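Local coordinates for protein endo-pectate lyase (Erwinia chrysanthemi, PDB 3B4N) that probably depolymerises polygalacturonate and methyl-esterified pectins by endo-acting, calcium-dependent eliminative cleavage of their galacturonan chains, at residues A[20-25]-A[88-93]; A[33-38]-A[101-106]; A[62-67]-A[71-76]. All blocks are in the same frame, centred on the assembly; numbering follows the deposited sequence.

Interaction 1: residues A[20-25]-A[88-93]. With EDO (1,2-ethanediol), chain G.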
ATOM      1  N   ALA A  20      -1.062  15.352 -19.715  1.00 23.67           N
ATOM      2  CA  ALA A  20      -0.941  14.373 -18.597  1.00 22.55           C
ATOM      3  C   ALA A  20       0.410  14.510 -17.912  1.00 21.71           C
ATOM      4  O   ALA A  20       1.344  15.098 -18.458  1.00 21.10           O
ATOM      5  CB  ALA A  20      -1.114  12.952 -19.127  1.00 22.23           C
ATOM      6  N   GLN A  21       0.509  13.962 -16.706  1.00 20.20           N
ATOM      7  CA  GLN A  21       1.751  14.022 -15.952  1.00 19.50           C
ATOM      8  C   GLN A  21       2.006  12.729 -15.206  1.00 16.93           C
ATOM      9  O   GLN A  21       1.090  11.946 -14.956  1.00 18.11           O
ATOM     10  CB  GLN A  21       1.714  15.180 -14.951  1.00 21.55           C
ATOM     11  CG  GLN A  21       1.739  16.556 -15.594  1.00 25.83           C
ATOM     12  CD  GLN A  21       1.660  17.677 -14.574  1.00 28.52           C
ATOM     13  OE1 GLN A  21       0.681  17.791 -13.835  1.00 30.15           O
ATOM     14  NE2 GLN A  21       2.693  18.510 -14.528  1.00 30.89           N
ATOM     15  N   THR A  22       3.274  12.514 -14.868  1.00 15.01           N
ATOM     16  CA  THR A  22       3.687  11.339 -14.120  1.00 12.83           C
ATOM     17  C   THR A  22       4.692  11.795 -13.070  1.00 12.66           C
ATOM     18  O   THR A  22       5.631  12.520 -13.387  1.00 12.35           O
ATOM     19  CB  THR A  22       4.375  10.302 -15.034  1.00 12.34           C
ATOM     20  OG1 THR A  22       3.479   9.926 -16.087  1.00 14.67           O
ATOM     21  CG2 THR A  22       4.775   9.064 -14.241  1.00 13.95           C
ATOM     22  N   THR A  23       4.477  11.394 -11.819  1.00 11.70           N
ATOM     23  CA  THR A  23       5.394  11.731 -10.736  1.00 10.93           C
ATOM     24  C   THR A  23       5.966  10.419 -10.218  1.00  9.73           C
ATOM     25  O   THR A  23       5.232   9.479  -9.905  1.00  8.89           O
ATOM     26  CB  THR A  23       4.694  12.478  -9.586  1.00 12.00           C
ATOM     27  OG1 THR A  23       4.235  13.753 -10.055  1.00 14.94           O
ATOM     28  CG2 THR A  23       5.661  12.688  -8.426  1.00 13.32           C
ATOM     29  N   LEU A  24       7.290  10.371 -10.147  1.00  9.26           N
ATOM     30  CA  LEU A  24       8.021   9.194  -9.715  1.00  8.96           C
ATOM     31  C   LEU A  24       8.717   9.388  -8.373  1.00  8.59           C
ATOM     32  O   LEU A  24       9.206  10.477  -8.065  1.00  9.40           O
ATOM     33  CB  LEU A  24       9.069   8.854 -10.778  1.00  9.29           C
ATOM     34  CG  LEU A  24       9.968   7.633 -10.543  1.00  7.76           C
ATOM     35  CD1 LEU A  24       9.107   6.383 -10.484  1.00  9.86           C
ATOM     36  CD2 LEU A  24      10.995   7.505 -11.675  1.00  8.61           C
ATOM     37  N   MET A  25       8.729   8.327  -7.574  1.00  7.87           N
ATOM     38  CA  MET A  25       9.416   8.326  -6.287  1.00  9.05           C
ATOM     39  C   MET A  25      10.224   7.045  -6.192  1.00  9.35           C
ATOM     40  O   MET A  25       9.887   6.032  -6.808  1.00  9.69           O
ATOM     41  CB  MET A  25       8.424   8.399  -5.128  1.00 10.51           C
ATOM     42  CG  MET A  25       7.706   9.729  -5.051  1.00 11.90           C
ATOM     43  SD  MET A  25       6.463   9.716  -3.762  1.00 14.21           S
ATOM     44  CE  MET A  25       7.449   9.717  -2.388  1.00 12.43           C
ATOM     45  N   VAL A  88      10.179   7.054 -15.516  1.00  8.20           N
ATOM     46  CA  VAL A  88       9.117   6.165 -15.959  1.00  9.48           C
ATOM     47  C   VAL A  88       8.359   6.914 -17.051  1.00  8.98           C
ATOM     48  O   VAL A  88       7.966   8.073 -16.884  1.00  9.77           O
ATOM     49  CB  VAL A  88       8.157   5.771 -14.818  1.00  9.83           C
ATOM     50  CG1 VAL A  88       6.900   5.117 -15.395  1.00 11.66           C
ATOM     51  CG2 VAL A  88       8.855   4.796 -13.879  1.00 11.61           C
ATOM     52  N   ASP A  89       8.206   6.248 -18.186  1.00  9.19           N
ATOM     53  CA  ASP A  89       7.513   6.788 -19.343  1.00 11.39           C
ATOM     54  C   ASP A  89       6.156   6.096 -19.450  1.00 10.51           C
ATOM     55  O   ASP A  89       6.081   4.900 -19.713  1.00 11.48           O
ATOM     56  CB  ASP A  89       8.345   6.503 -20.599  1.00 12.63           C
ATOM     57  CG  ASP A  89       7.773   7.131 -21.858  1.00 16.85           C
ATOM     58  OD1 ASP A  89       8.398   6.935 -22.928  1.00 18.80           O
ATOM     59  OD2 ASP A  89       6.726   7.808 -21.794  1.00 17.27           O
ATOM     60  N   VAL A  90       5.089   6.852 -19.218  1.00 11.24           N
ATOM     61  CA  VAL A  90       3.736   6.316 -19.328  1.00 11.09           C
ATOM     62  C   VAL A  90       3.330   6.578 -20.782  1.00 11.19           C
ATOM     63  O   VAL A  90       3.268   7.725 -21.230  1.00 11.86           O
ATOM     64  CB  VAL A  90       2.794   7.016 -18.328  1.00 10.30           C
ATOM     65  CG1 VAL A  90       1.362   6.565 -18.547  1.00 12.00           C
ATOM     66  CG2 VAL A  90       3.235   6.693 -16.910  1.00 11.33           C
ATOM     67  N   VAL A  91       3.089   5.499 -21.522  1.00 10.12           N
ATOM     68  CA  VAL A  91       2.746   5.591 -22.938  1.00 11.17           C
ATOM     69  C   VAL A  91       1.260   5.389 -23.157  1.00 10.40           C
ATOM     70  O   VAL A  91       0.698   4.375 -22.758  1.00 10.16           O
ATOM     71  CB  VAL A  91       3.527   4.535 -23.749  1.00 11.18           C
ATOM     72  CG1 VAL A  91       3.227   4.691 -25.233  1.00 11.13           C
ATOM     73  CG2 VAL A  91       5.022   4.669 -23.481  1.00 13.45           C
ATOM     74  N   SER A  92       0.624   6.364 -23.798  1.00 12.20           N
ATOM     75  CA  SER A  92      -0.803   6.277 -24.056  1.00 12.71           C
ATOM     76  C   SER A  92      -1.081   5.447 -25.300  1.00 14.98           C
ATOM     77  O   SER A  92      -0.169   5.109 -26.057  1.00 14.94           O
ATOM     78  CB  SER A  92      -1.392   7.676 -24.263  1.00 13.69           C
ATOM     79  OG  SER A  92      -1.056   8.164 -25.557  1.00 14.74           O
ATOM     80  N   GLU A  93      -2.350   5.124 -25.506  1.00 15.34           N
ATOM     81  CA  GLU A  93      -2.751   4.359 -26.676  1.00 16.55           C
ATOM     82  C   GLU A  93      -2.419   5.147 -27.940  1.00 18.09           C
ATOM     83  O   GLU A  93      -2.233   4.558 -29.013  1.00 17.81           O
ATOM     84  CB  GLU A  93      -4.244   4.075 -26.612  1.00 16.95           C
ATOM     85  CG  GLU A  93      -4.621   3.114 -25.508  1.00 17.89           C
ATOM     86  CD  GLU A  93      -6.109   2.889 -25.426  1.00 17.57           C
ATOM     87  OE1 GLU A  93      -6.537   2.082 -24.582  1.00 17.66           O
ATOM     88  OE2 GLU A  93      -6.844   3.522 -26.214  1.00 19.29           O
TER
HETATM   89  C1  EDO G 801       0.551  12.572 -11.817  1.00 19.67           C
HETATM   90  O1  EDO G 801      -0.279  11.610 -10.960  1.00 19.67           O
HETATM   91  C2  EDO G 801       0.832  13.929 -11.157  1.00 19.43           C
HETATM   92  O2  EDO G 801       1.654  13.655  -9.861  1.00 17.95           O
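L24 and V88 meet at about a right angle. The CD1 methyl of L24 reaches CG2 of V88 at 3.8 Å, and the second L24 methyl, CD2, stands a little further from the same CG2. In L24, CG is anti to the backbone N (chi1 -180°), which carries the fork of the side chain over to the V88 strand.

T22 and V90 cross obliquely two residues along. Here the touching atom of the threonine is its hydroxyl: OG1 of T22 lies 3.3 Å from CG2 of V90, and CG2 of T22 packs beside the same methyl at 3.9 Å. OG1 has a polar partner: it is hydrogen-bonded to the backbone O of V98. A weak bond also links it to T39 OG1.

No hydrogen bond joins the segments. T23 is on the other face of its strand, where OG1 sits 2.6 Å from O2 of a 1,2-ethanediol, probably from the crystallisation liquor.

Strand segments 22-25 and 88-92 run roughly antiparallel (148°), their axes within 8.2 Å. L35, W37 and V103 pack against L24, W37 also against V88. This is a buried part of the core between the two antiparallel sheets of a beta sandwich with fibronectin type III-like topology.

Interaction 2: residues A[33-38]-A[101-106]. With EDO (1,2-ethanediol), chain G.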
ATOM      1  N   ASN A  33      15.951  -1.394  -5.704  1.00 12.10           N
ATOM      2  CA  ASN A  33      15.437  -0.036  -5.801  1.00 11.86           C
ATOM      3  C   ASN A  33      13.983  -0.156  -6.200  1.00 10.94           C
ATOM      4  O   ASN A  33      13.667  -0.716  -7.249  1.00 12.15           O
ATOM      5  CB  ASN A  33      16.188   0.762  -6.863  1.00 10.88           C
ATOM      6  CG  ASN A  33      17.603   1.093  -6.447  1.00 12.65           C
ATOM      7  OD1 ASN A  33      18.503   1.202  -7.287  1.00 15.26           O
ATOM      8  ND2 ASN A  33      17.806   1.283  -5.151  1.00 11.87           N
ATOM      9  N   TYR A  34      13.096   0.339  -5.349  1.00  9.76           N
ATOM     10  CA  TYR A  34      11.672   0.295  -5.642  1.00 10.30           C
ATOM     11  C   TYR A  34      11.217   1.627  -6.198  1.00  9.71           C
ATOM     12  O   TYR A  34      11.568   2.689  -5.674  1.00 10.60           O
ATOM     13  CB  TYR A  34      10.864  -0.020  -4.381  1.00 11.06           C
ATOM     14  CG  TYR A  34      10.970  -1.453  -3.926  1.00 11.16           C
ATOM     15  CD1 TYR A  34      10.131  -2.433  -4.442  1.00 13.10           C
ATOM     16  CD2 TYR A  34      11.937  -1.830  -3.000  1.00 13.41           C
ATOM     17  CE1 TYR A  34      10.254  -3.771  -4.041  1.00 14.20           C
ATOM     18  CE2 TYR A  34      12.069  -3.150  -2.596  1.00 13.90           C
ATOM     19  CZ  TYR A  34      11.230  -4.112  -3.117  1.00 15.28           C
ATOM     20  OH  TYR A  34      11.381  -5.417  -2.709  1.00 17.06           O
ATOM     21  N   LEU A  35      10.455   1.564  -7.281  1.00  8.71           N
ATOM     22  CA  LEU A  35       9.909   2.759  -7.897  1.00  8.06           C
ATOM     23  C   LEU A  35       8.405   2.759  -7.710  1.00  7.83           C
ATOM     24  O   LEU A  35       7.754   1.722  -7.820  1.00  9.08           O
ATOM     25  CB  LEU A  35      10.197   2.787  -9.394  1.00  9.41           C
ATOM     26  CG  LEU A  35      11.659   2.778  -9.822  1.00  9.25           C
ATOM     27  CD1 LEU A  35      11.735   2.831 -11.351  1.00 11.51           C
ATOM     28  CD2 LEU A  35      12.378   3.969  -9.207  1.00 11.59           C
ATOM     29  N   GLY A  36       7.867   3.937  -7.431  1.00  7.51           N
ATOM     30  CA  GLY A  36       6.434   4.094  -7.290  1.00  8.32           C
ATOM     31  C   GLY A  36       6.072   5.378  -8.010  1.00  7.27           C
ATOM     32  O   GLY A  36       6.727   6.411  -7.824  1.00  8.13           O
ATOM     33  N   TRP A  37       5.047   5.337  -8.854  1.00  8.23           N
ATOM     34  CA  TRP A  37       4.657   6.551  -9.549  1.00  8.30           C
ATOM     35  C   TRP A  37       3.156   6.687  -9.616  1.00  8.55           C
ATOM     36  O   TRP A  37       2.417   5.733  -9.374  1.00  9.93           O
ATOM     37  CB  TRP A  37       5.231   6.573 -10.977  1.00  8.73           C
ATOM     38  CG  TRP A  37       4.771   5.437 -11.865  1.00  7.61           C
ATOM     39  CD1 TRP A  37       3.721   5.447 -12.743  1.00  7.76           C
ATOM     40  CD2 TRP A  37       5.336   4.124 -11.932  1.00  8.07           C
ATOM     41  NE1 TRP A  37       3.599   4.218 -13.351  1.00  8.36           N
ATOM     42  CE2 TRP A  37       4.578   3.387 -12.871  1.00  8.56           C
ATOM     43  CE3 TRP A  37       6.412   3.498 -11.287  1.00  7.60           C
ATOM     44  CZ2 TRP A  37       4.861   2.049 -13.181  1.00  7.63           C
ATOM     45  CZ3 TRP A  37       6.694   2.171 -11.591  1.00  8.53           C
ATOM     46  CH2 TRP A  37       5.921   1.461 -12.531  1.00  9.19           C
ATOM     47  N   SER A  38       2.714   7.901  -9.904  1.00 10.02           N
ATOM     48  CA  SER A  38       1.301   8.161 -10.102  1.00  9.98           C
ATOM     49  C   SER A  38       1.237   8.852 -11.455  1.00 11.06           C
ATOM     50  O   SER A  38       2.169   9.549 -11.857  1.00 11.86           O
ATOM     51  CB  SER A  38       0.725   9.078  -9.018  1.00 11.34           C
ATOM     52  OG  SER A  38       1.298  10.370  -9.070  1.00 14.45           O
ATOM     53  N   ASN A 101       9.477  12.789 -13.620  1.00 10.98           N
ATOM     54  CA  ASN A 101      10.647  13.491 -13.133  1.00 11.23           C
ATOM     55  C   ASN A 101      11.651  12.366 -12.912  1.00 11.15           C
ATOM     56  O   ASN A 101      11.271  11.190 -12.812  1.00 11.25           O
ATOM     57  CB  ASN A 101      10.356  14.117 -11.773  1.00 11.12           C
ATOM     58  CG  ASN A 101       9.814  13.098 -10.780  1.00 10.91           C
ATOM     59  OD1 ASN A 101      10.504  12.655  -9.846  1.00 13.46           O
ATOM     60  ND2 ASN A 101       8.582  12.710 -10.986  1.00  8.37           N
ATOM     61  N   ALA A 102      12.923  12.721 -12.817  1.00 11.40           N
ATOM     62  CA  ALA A 102      13.951  11.732 -12.548  1.00 11.71           C
ATOM     63  C   ALA A 102      14.081  11.556 -11.032  1.00 11.80           C
ATOM     64  O   ALA A 102      13.797  12.480 -10.265  1.00 14.57           O
ATOM     65  CB  ALA A 102      15.288  12.206 -13.111  1.00 14.25           C
ATOM     66  N   VAL A 103      14.469  10.358 -10.612  1.00 11.37           N
ATOM     67  CA  VAL A 103      14.752  10.095  -9.204  1.00 10.52           C
ATOM     68  C   VAL A 103      16.130   9.447  -9.219  1.00 11.56           C
ATOM     69  O   VAL A 103      16.536   8.863 -10.229  1.00 12.27           O
ATOM     70  CB  VAL A 103      13.744   9.146  -8.527  1.00 10.04           C
ATOM     71  CG1 VAL A 103      12.378   9.808  -8.459  1.00 10.72           C
ATOM     72  CG2 VAL A 103      13.690   7.826  -9.262  1.00 10.97           C
ATOM     73  N   THR A 104      16.856   9.542  -8.113  1.00 11.20           N
ATOM     74  CA  THR A 104      18.198   8.986  -8.085  1.00 13.50           C
ATOM     75  C   THR A 104      18.595   8.447  -6.724  1.00 14.12           C
ATOM     76  O   THR A 104      18.047   8.850  -5.699  1.00 15.23           O
ATOM     77  CB  THR A 104      19.221  10.064  -8.494  1.00 13.40           C
ATOM     78  OG1 THR A 104      20.535   9.502  -8.507  1.00 13.55           O
ATOM     79  CG2 THR A 104      19.195  11.226  -7.507  1.00 14.30           C
ATOM     80  N   THR A 105      19.559   7.532  -6.736  1.00 14.90           N
ATOM     81  CA  THR A 105      20.078   6.946  -5.508  1.00 16.82           C
ATOM     82  C   THR A 105      21.195   7.844  -4.980  1.00 19.51           C
ATOM     83  O   THR A 105      21.645   7.686  -3.843  1.00 21.03           O
ATOM     84  CB  THR A 105      20.687   5.552  -5.759  1.00 16.48           C
ATOM     85  OG1 THR A 105      21.751   5.667  -6.712  1.00 17.04           O
ATOM     86  CG2 THR A 105      19.643   4.582  -6.281  1.00 17.75           C
ATOM     87  N   ALA A 106      21.642   8.784  -5.810  1.00 20.40           N
ATOM     88  CA  ALA A 106      22.722   9.690  -5.427  1.00 24.37           C
ATOM     89  C   ALA A 106      22.342  10.567  -4.239  1.00 27.01           C
ATOM     90  O   ALA A 106      21.304  11.232  -4.248  1.00 26.96           O
ATOM     91  CB  ALA A 106      23.122  10.555  -6.616  1.00 23.68           C
TER
HETATM   92  C1  EDO G 801       0.551  12.572 -11.817  1.00 19.67           C
HETATM   93  O1  EDO G 801      -0.279  11.610 -10.960  1.00 19.67           O
HETATM   94  C2  EDO G 801       0.832  13.929 -11.157  1.00 19.43           C
HETATM   95  O2  EDO G 801       1.654  13.655  -9.861  1.00 17.95           O
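L35 and V103 supply the apolar part of this contact. The two side chains meet obliquely, CD2 of L35 to CG2 of V103 at 4.1 Å. The CG2 branch of V103 stands between its own backbone N and carbonyl carbon, and from there it points at the leucine. L24 lies against V103 as well.

The second meeting is of methyl and amide. CG2 of T105 stands to one side of the N33 amide plane, 3.7 Å from OD1 of N33 and little further from CG and ND2. The side chains cross at about a right angle. In T105, CG2 is anti to the carbonyl carbon (chi1 59° for OG1), which sends the methyl to N33.

The contact joins the two sheets of the N-terminal beta sandwich: N33 and L35 are on the middle strand of the three-stranded sheet, V103 on an outer strand of the four-stranded one.

The polar groups are bonded outside the two segments. OD1 of N33 is hydrogen-bonded to Y86 OH, while OG1 of T105 bonds to Y84 N and N83 ND2. Just before it, T104 forms an ST turn: its OG1 accepts from the backbone N of A106 at 3.0 Å, with a nearly straight angle of 166°.

Further along strand 32-39, S38 OG hydrogen-bonds O1 of a 1,2-ethanediol molecule at 2.8 Å. N163 ND2 also bonds to this serine hydroxyl, and D133 OD2 holds the diol.

Interaction 3: residues A[62-67]-A[71-76]. With EDO (1,2-ethanediol), chain I.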
ATOM      1  N   ARG A  62      16.170   1.825 -21.551  1.00 10.47           N
ATOM      2  CA  ARG A  62      15.052   1.074 -21.012  1.00 10.44           C
ATOM      3  C   ARG A  62      15.460  -0.220 -20.321  1.00 11.77           C
ATOM      4  O   ARG A  62      16.257  -0.992 -20.857  1.00 12.85           O
ATOM      5  CB  ARG A  62      14.041   0.774 -22.121  1.00 11.59           C
ATOM      6  CG  ARG A  62      12.641   0.496 -21.597  1.00 11.73           C
ATOM      7  CD  ARG A  62      11.680   0.247 -22.738  1.00 13.57           C
ATOM      8  NE  ARG A  62      12.048  -0.955 -23.469  1.00 12.03           N
ATOM      9  CZ  ARG A  62      11.611  -1.241 -24.690  1.00 12.64           C
ATOM     10  NH1 ARG A  62      10.790  -0.408 -25.318  1.00 15.27           N
ATOM     11  NH2 ARG A  62      12.006  -2.355 -25.284  1.00 14.36           N
ATOM     12  N   ILE A  63      14.924  -0.435 -19.123  1.00 10.75           N
ATOM     13  CA  ILE A  63      15.205  -1.658 -18.381  1.00 11.53           C
ATOM     14  C   ILE A  63      13.957  -2.516 -18.227  1.00 11.61           C
ATOM     15  O   ILE A  63      14.052  -3.668 -17.818  1.00 12.56           O
ATOM     16  CB  ILE A  63      15.821  -1.383 -16.982  1.00 11.50           C
ATOM     17  CG1 ILE A  63      14.864  -0.574 -16.103  1.00 13.31           C
ATOM     18  CG2 ILE A  63      17.158  -0.673 -17.159  1.00 12.62           C
ATOM     19  CD1 ILE A  63      15.336  -0.479 -14.640  1.00 11.18           C
ATOM     20  N   ALA A  64      12.787  -1.967 -18.558  1.00 10.65           N
ATOM     21  CA  ALA A  64      11.560  -2.749 -18.460  1.00 10.11           C
ATOM     22  C   ALA A  64      10.382  -2.185 -19.236  1.00  9.85           C
ATOM     23  O   ALA A  64      10.275  -0.979 -19.434  1.00 10.41           O
ATOM     24  CB  ALA A  64      11.154  -2.919 -16.980  1.00 11.16           C
ATOM     25  N   VAL A  65       9.520  -3.082 -19.705  1.00  9.54           N
ATOM     26  CA  VAL A  65       8.282  -2.692 -20.376  1.00  9.84           C
ATOM     27  C   VAL A  65       7.220  -3.336 -19.487  1.00  9.96           C
ATOM     28  O   VAL A  65       7.213  -4.561 -19.311  1.00 11.89           O
ATOM     29  CB  VAL A  65       8.160  -3.267 -21.800  1.00 10.45           C
ATOM     30  CG1 VAL A  65       6.754  -2.996 -22.340  1.00 11.88           C
ATOM     31  CG2 VAL A  65       9.197  -2.615 -22.719  1.00 11.78           C
ATOM     32  N   LEU A  66       6.332  -2.509 -18.937  1.00 10.05           N
ATOM     33  CA  LEU A  66       5.295  -2.974 -18.019  1.00 10.09           C
ATOM     34  C   LEU A  66       3.900  -2.781 -18.571  1.00 10.14           C
ATOM     35  O   LEU A  66       3.702  -2.030 -19.523  1.00 10.49           O
ATOM     36  CB  LEU A  66       5.405  -2.210 -16.696  1.00  9.64           C
ATOM     37  CG  LEU A  66       6.812  -2.154 -16.088  1.00  9.98           C
ATOM     38  CD1 LEU A  66       6.812  -1.235 -14.884  1.00 10.91           C
ATOM     39  CD2 LEU A  66       7.276  -3.561 -15.715  1.00 12.88           C
ATOM     40  N   ASP A  67       2.930  -3.462 -17.959  1.00 10.04           N
ATOM     41  CA  ASP A  67       1.545  -3.326 -18.382  1.00 11.74           C
ATOM     42  C   ASP A  67       1.030  -1.946 -17.973  1.00 11.69           C
ATOM     43  O   ASP A  67       1.755  -1.174 -17.350  1.00 11.15           O
ATOM     44  CB  ASP A  67       0.668  -4.454 -17.799  1.00 12.23           C
ATOM     45  CG  ASP A  67       0.580  -4.431 -16.284  1.00 16.29           C
ATOM     46  OD1 ASP A  67       0.559  -3.346 -15.676  1.00 14.25           O
ATOM     47  OD2 ASP A  67       0.495  -5.524 -15.692  1.00 20.37           O
ATOM     48  N   ARG A  71       1.693   0.365 -10.822  1.00  8.25           N
ATOM     49  CA  ARG A  71       2.185   1.695 -10.489  1.00  9.26           C
ATOM     50  C   ARG A  71       3.468   1.564  -9.680  1.00  8.80           C
ATOM     51  O   ARG A  71       3.935   2.526  -9.070  1.00  8.55           O
ATOM     52  CB  ARG A  71       1.126   2.482  -9.707  1.00  7.74           C
ATOM     53  CG  ARG A  71      -0.098   2.853 -10.555  1.00  7.93           C
ATOM     54  CD  ARG A  71       0.249   3.836 -11.670  1.00  8.07           C
ATOM     55  NE  ARG A  71      -0.947   4.270 -12.398  1.00  9.57           N
ATOM     56  CZ  ARG A  71      -1.456   3.659 -13.469  1.00  8.97           C
ATOM     57  NH1 ARG A  71      -0.890   2.569 -13.973  1.00 11.22           N
ATOM     58  NH2 ARG A  71      -2.550   4.141 -14.037  1.00 11.88           N
ATOM     59  N   THR A  72       4.033   0.357  -9.681  1.00  7.60           N
ATOM     60  CA  THR A  72       5.279   0.102  -8.962  1.00  8.57           C
ATOM     61  C   THR A  72       6.195  -0.797  -9.790  1.00  9.55           C
ATOM     62  O   THR A  72       5.759  -1.487 -10.715  1.00 10.29           O
ATOM     63  CB  THR A  72       5.041  -0.600  -7.599  1.00  8.08           C
ATOM     64  OG1 THR A  72       4.486  -1.901  -7.830  1.00 10.45           O
ATOM     65  CG2 THR A  72       4.105   0.228  -6.699  1.00  9.69           C
ATOM     66  N   PHE A  73       7.472  -0.786  -9.438  1.00  9.85           N
ATOM     67  CA  PHE A  73       8.476  -1.594 -10.120  1.00  9.82           C
ATOM     68  C   PHE A  73       9.654  -1.799  -9.183  1.00  9.49           C
ATOM     69  O   PHE A  73       9.940  -0.950  -8.344  1.00 10.84           O
ATOM     70  CB  PHE A  73       8.974  -0.878 -11.380  1.00 10.06           C
ATOM     71  CG  PHE A  73      10.041  -1.629 -12.122  1.00 10.72           C
ATOM     72  CD1 PHE A  73       9.719  -2.777 -12.833  1.00 12.28           C
ATOM     73  CD2 PHE A  73      11.363  -1.196 -12.102  1.00 11.56           C
ATOM     74  CE1 PHE A  73      10.691  -3.493 -13.518  1.00 11.14           C
ATOM     75  CE2 PHE A  73      12.354  -1.910 -12.789  1.00 12.94           C
ATOM     76  CZ  PHE A  73      12.015  -3.055 -13.495  1.00 11.89           C
ATOM     77  N   LYS A  74      10.320  -2.936  -9.308  1.00 10.26           N
ATOM     78  CA  LYS A  74      11.498  -3.177  -8.492  1.00 10.74           C
ATOM     79  C   LYS A  74      12.683  -3.529  -9.381  1.00 11.83           C
ATOM     80  O   LYS A  74      12.568  -4.332 -10.305  1.00 12.48           O
ATOM     81  CB  LYS A  74      11.246  -4.281  -7.463  1.00 15.25           C
ATOM     82  CG  LYS A  74      11.063  -5.663  -8.017  1.00 18.20           C
ATOM     83  CD  LYS A  74      10.870  -6.650  -6.864  1.00 21.17           C
ATOM     84  CE  LYS A  74      10.760  -8.079  -7.363  1.00 24.05           C
ATOM     85  NZ  LYS A  74       9.620  -8.259  -8.303  1.00 27.05           N
ATOM     86  N   ASP A  75      13.809  -2.878  -9.112  1.00 11.90           N
ATOM     87  CA  ASP A  75      15.043  -3.113  -9.850  1.00 11.18           C
ATOM     88  C   ASP A  75      16.086  -3.673  -8.892  1.00 11.63           C
ATOM     89  O   ASP A  75      16.566  -2.966  -8.008  1.00 11.95           O
ATOM     90  CB  ASP A  75      15.566  -1.809 -10.461  1.00 12.69           C
ATOM     91  CG  ASP A  75      16.852  -2.011 -11.244  1.00 14.62           C
ATOM     92  OD1 ASP A  75      17.545  -1.018 -11.529  1.00 13.64           O
ATOM     93  OD2 ASP A  75      17.165  -3.169 -11.580  1.00 12.36           O
ATOM     94  N   ALA A  76      16.425  -4.948  -9.068  1.00 12.91           N
ATOM     95  CA  ALA A  76      17.416  -5.609  -8.225  1.00 15.47           C
ATOM     96  C   ALA A  76      18.705  -5.873  -8.989  1.00 16.77           C
ATOM     97  O   ALA A  76      19.577  -6.596  -8.507  1.00 19.29           O
ATOM     98  CB  ALA A  76      16.859  -6.929  -7.706  1.00 16.39           C
TER
HETATM   99  C1  EDO I 805      14.638  -4.199 -22.687  1.00 21.33           C
HETATM  100  O1  EDO I 805      14.524  -3.225 -23.860  1.00 22.19           O
HETATM  101  C2  EDO I 805      14.051  -3.678 -21.374  1.00 19.41           C
HETATM  102  O2  EDO I 805      12.596  -3.184 -21.663  1.00 17.29           O
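F73 extends its ring toward I63, A64 and L66 with CG anti to the backbone N (chi1 178°). From the other strand, I63 places CG1 between its backbone N and carbonyl carbon (chi1 61°). Its chain then runs on extended, and CD1 arrives beside CE2 of the ring.

Three aliphatic groups meet the F73 ring, all obliquely. CD1 of I63 is 3.8 Å from F73 CE2. CB of A64 is closer, 3.5 Å from F73 CE1, and it also touches CZ. L66 crosses F73 at about a right angle and sets both methyls against one ring atom, with CD2 3.9 Å from F73 CD1. I63, A64 and L66 thus line the ring from CE2 round to CD1. W37 packs against L66 and F73 from the neighbouring strand.

I63 CD1 also lies 3.9 Å from D75 OD1, a van der Waals contact of a methyl with a carboxylate oxygen. That oxygen is engaged in a salt bridge to R51 and a hydrogen bond from Y86 OH, which probably fix the carboxylate and favour its charged form.

On the outer face, CG2 of V65 sits 3.3 Å above the plane of the R62 guanidinium, over its centre. A 1,2-ethanediol molecule bonds to the same group: R62 NE donates to O2 at 2.9 Å and R62 NH2 to O1 at 3.0 Å. NH1 of R62 forms a salt bridge with E48.

No hydrogen bond joins the two strands, which belong to different sheets and run at 145° to each other. I63 and A64 both face V49, a classic beta bulge in an edge strand of a fibronectin type III-like sandwich.

How the interactions relate
All three interactions bridge the same two sheets of the N-terminal sandwich, and their centres are 11 to 12 Å apart. Strand 32-39 is the hub. Its backbone pairs with strand 22-29 of interaction 1, as in M25 N to G36 O at 2.8 Å, and with strand 72-75 of interaction 3, as in L35 N to F73 O at 2.8 Å. Interactions 1 and 3 do not touch; their nearest atoms are about 6 Å apart. Along the chain, interactions 1 and 2 interleave, and interaction 3 is nested inside both. One 1,2-ethanediol molecule touches interactions 1 and 2. All three lie away from the calcium and zinc sites.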